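Local coordinates for protein lysin (Enterococcus phage IMEEF1, PDB 6IST) that probably cleaves the peptidoglycan of enterococcal cell walls through a calcium-binding CHAP-type peptidase domain, freeing phage progeny by lysing the host, at residues T197-N200 with E201-L205. Sequence-based numbering, arbitrary orientation.
Sequences TYVN and EANDL
N200 and N203 face each other across one ordered water on the flank of a helix. The water donates to N200 OD1 at 2.7 Å and accepts from N203 ND2 at 2.9 Å. Each amide is therefore engaged by a different group, the oxygen of N200 and the NH2 of N203. The N203 amide also lies alongside V199. The two side chains run the same way, with V199 CG1 3.9 Å from N203 ND2. V199 CG1 lies anti to its backbone N (chi1 172°), which brings this methyl up to the amide; contact here is van der Waals.

E201 follows N200 and reaches back one turn toward T197. Its CG lies anti to the carbonyl carbon (chi1 -61°), and this places it 3.2 Å from T197 O. The bend at chi2 then turns the carboxylate. T197 CG2 meets E201 CG loosely, at 4.4 Å. The E201 carboxylate ends beyond this pair, where OE1 makes a weak hydrogen bond to a polar side chain of another protein chain. D204 turns its carboxylate close to N200 O, with CG 3.2 Å away. Both are acceptors, so the carboxylate gains no bond there; N200 O instead takes D204 N at 2.9 Å.

Four i to i+4 backbone bonds join 197-200 to 201-205. Of these, D204 N–N200 O is the most bent, with an N-H...O angle of 145°. A202 belongs to the buried side and packs on I170 and F184 of the neighbouring strands. Y198 stacks on an aromatic side chain of another protein chain. The arrangement is that of an amphipathic alpha-helix, 196-208, laid on the mixed sheet that includes strands 169-174 and 180-186, with Y198, E201 and L205 also meeting the chain of another protein.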
loop_
_atom_site.group_PDB
_atom_site.type_symbol
_atom_site.label_atom_id
_atom_site.label_comp_id
_atom_site.label_asym_id
_atom_site.label_seq_id
_atom_site.Cartn_x
_atom_site.Cartn_y
_atom_site.Cartn_z
ATOM N N THR C 197 -7.591 17.605 4.440
ATOM C CA THR C 197 -7.821 17.103 5.832
ATOM C C THR C 197 -8.182 15.647 5.809
ATOM O O THR C 197 -7.787 14.909 6.696
ATOM C CB THR C 197 -8.927 17.882 6.541
ATOM O OG1 THR C 197 -8.594 19.286 6.491
ATOM C CG2 THR C 197 -9.066 17.414 8.069
ATOM N N TYR C 198 -8.910 15.219 4.773
ATOM C CA TYR C 198 -9.105 13.806 4.557
ATOM C C TYR C 198 -7.781 13.073 4.309
ATOM O O TYR C 198 -7.527 12.042 4.942
ATOM C CB TYR C 198 -10.102 13.531 3.484
ATOM C CG TYR C 198 -11.530 13.739 3.947
ATOM C CD1 TYR C 198 -12.177 12.767 4.656
ATOM C CD2 TYR C 198 -12.234 14.885 3.588
ATOM C CE1 TYR C 198 -13.506 12.962 5.073
ATOM C CE2 TYR C 198 -13.554 15.079 3.983
ATOM C CZ TYR C 198 -14.177 14.108 4.719
ATOM O OH TYR C 198 -15.467 14.293 5.110
ATOM N N VAL C 199 -6.902 13.703 3.537
ATOM C CA VAL C 199 -5.569 13.156 3.265
ATOM C C VAL C 199 -4.809 12.957 4.559
ATOM O O VAL C 199 -4.252 11.892 4.812
ATOM C CB VAL C 199 -4.811 14.008 2.242
ATOM C CG1 VAL C 199 -3.375 13.543 2.135
ATOM C CG2 VAL C 199 -5.508 13.870 0.863
ATOM N N ASN C 200 -4.721 14.027 5.329
ATOM C CA ASN C 200 -4.027 13.973 6.599
ATOM C C ASN C 200 -4.570 12.916 7.575
ATOM O O ASN C 200 -3.800 12.166 8.241
ATOM C CB ASN C 200 -4.039 15.381 7.244
ATOM C CG ASN C 200 -3.166 16.393 6.465
ATOM O OD1 ASN C 200 -2.344 16.039 5.608
ATOM N ND2 ASN C 200 -3.353 17.649 6.774
ATOM N N GLU C 201 -5.873 12.837 7.668
ATOM C CA GLU C 201 -6.443 11.788 8.499
ATOM C C GLU C 201 -6.149 10.333 7.980
ATOM O O GLU C 201 -5.912 9.391 8.773
ATOM C CB GLU C 201 -7.946 12.034 8.711
ATOM C CG GLU C 201 -8.243 13.347 9.427
ATOM C CD GLU C 201 -8.002 13.310 10.943
ATOM O OE1 GLU C 201 -7.707 12.218 11.506
ATOM O OE2 GLU C 201 -8.081 14.395 11.551
ATOM N N ALA C 202 -6.212 10.109 6.668
ATOM C CA ALA C 202 -5.856 8.815 6.116
ATOM C C ALA C 202 -4.405 8.522 6.384
ATOM O O ALA C 202 -4.099 7.394 6.799
ATOM C CB ALA C 202 -6.154 8.726 4.630
ATOM N N ASN C 203 -3.502 9.515 6.257
ATOM C CA ASN C 203 -2.106 9.251 6.630
ATOM C C ASN C 203 -1.913 8.931 8.116
ATOM O O ASN C 203 -0.998 8.145 8.502
ATOM C CB ASN C 203 -1.142 10.343 6.159
ATOM C CG ASN C 203 -0.762 10.127 4.697
ATOM O OD1 ASN C 203 -0.323 9.021 4.315
ATOM N ND2 ASN C 203 -0.947 11.117 3.895
ATOM N N ASP C 204 -2.743 9.514 8.940
ATOM C CA ASP C 204 -2.690 9.197 10.374
ATOM C C ASP C 204 -3.123 7.773 10.626
ATOM O O ASP C 204 -2.510 7.092 11.447
ATOM C CB ASP C 204 -3.530 10.157 11.181
ATOM C CG ASP C 204 -2.904 11.555 11.262
ATOM O OD1 ASP C 204 -1.686 11.709 10.943
ATOM O OD2 ASP C 204 -3.642 12.494 11.647
ATOM N N LEU C 205 -4.170 7.313 9.936
ATOM C CA LEU C 205 -4.569 5.914 10.013
ATOM C C LEU C 205 -3.425 4.980 9.598
ATOM O O LEU C 205 -3.069 4.022 10.327
ATOM C CB LEU C 205 -5.801 5.655 9.165
ATOM C CG LEU C 205 -7.125 6.294 9.594
ATOM C CD1 LEU C 205 -8.180 5.995 8.563
ATOM C CD2 LEU C 205 -7.540 5.718 10.890
HETATM O O HOH W 1 -0.950 13.874 4.935
#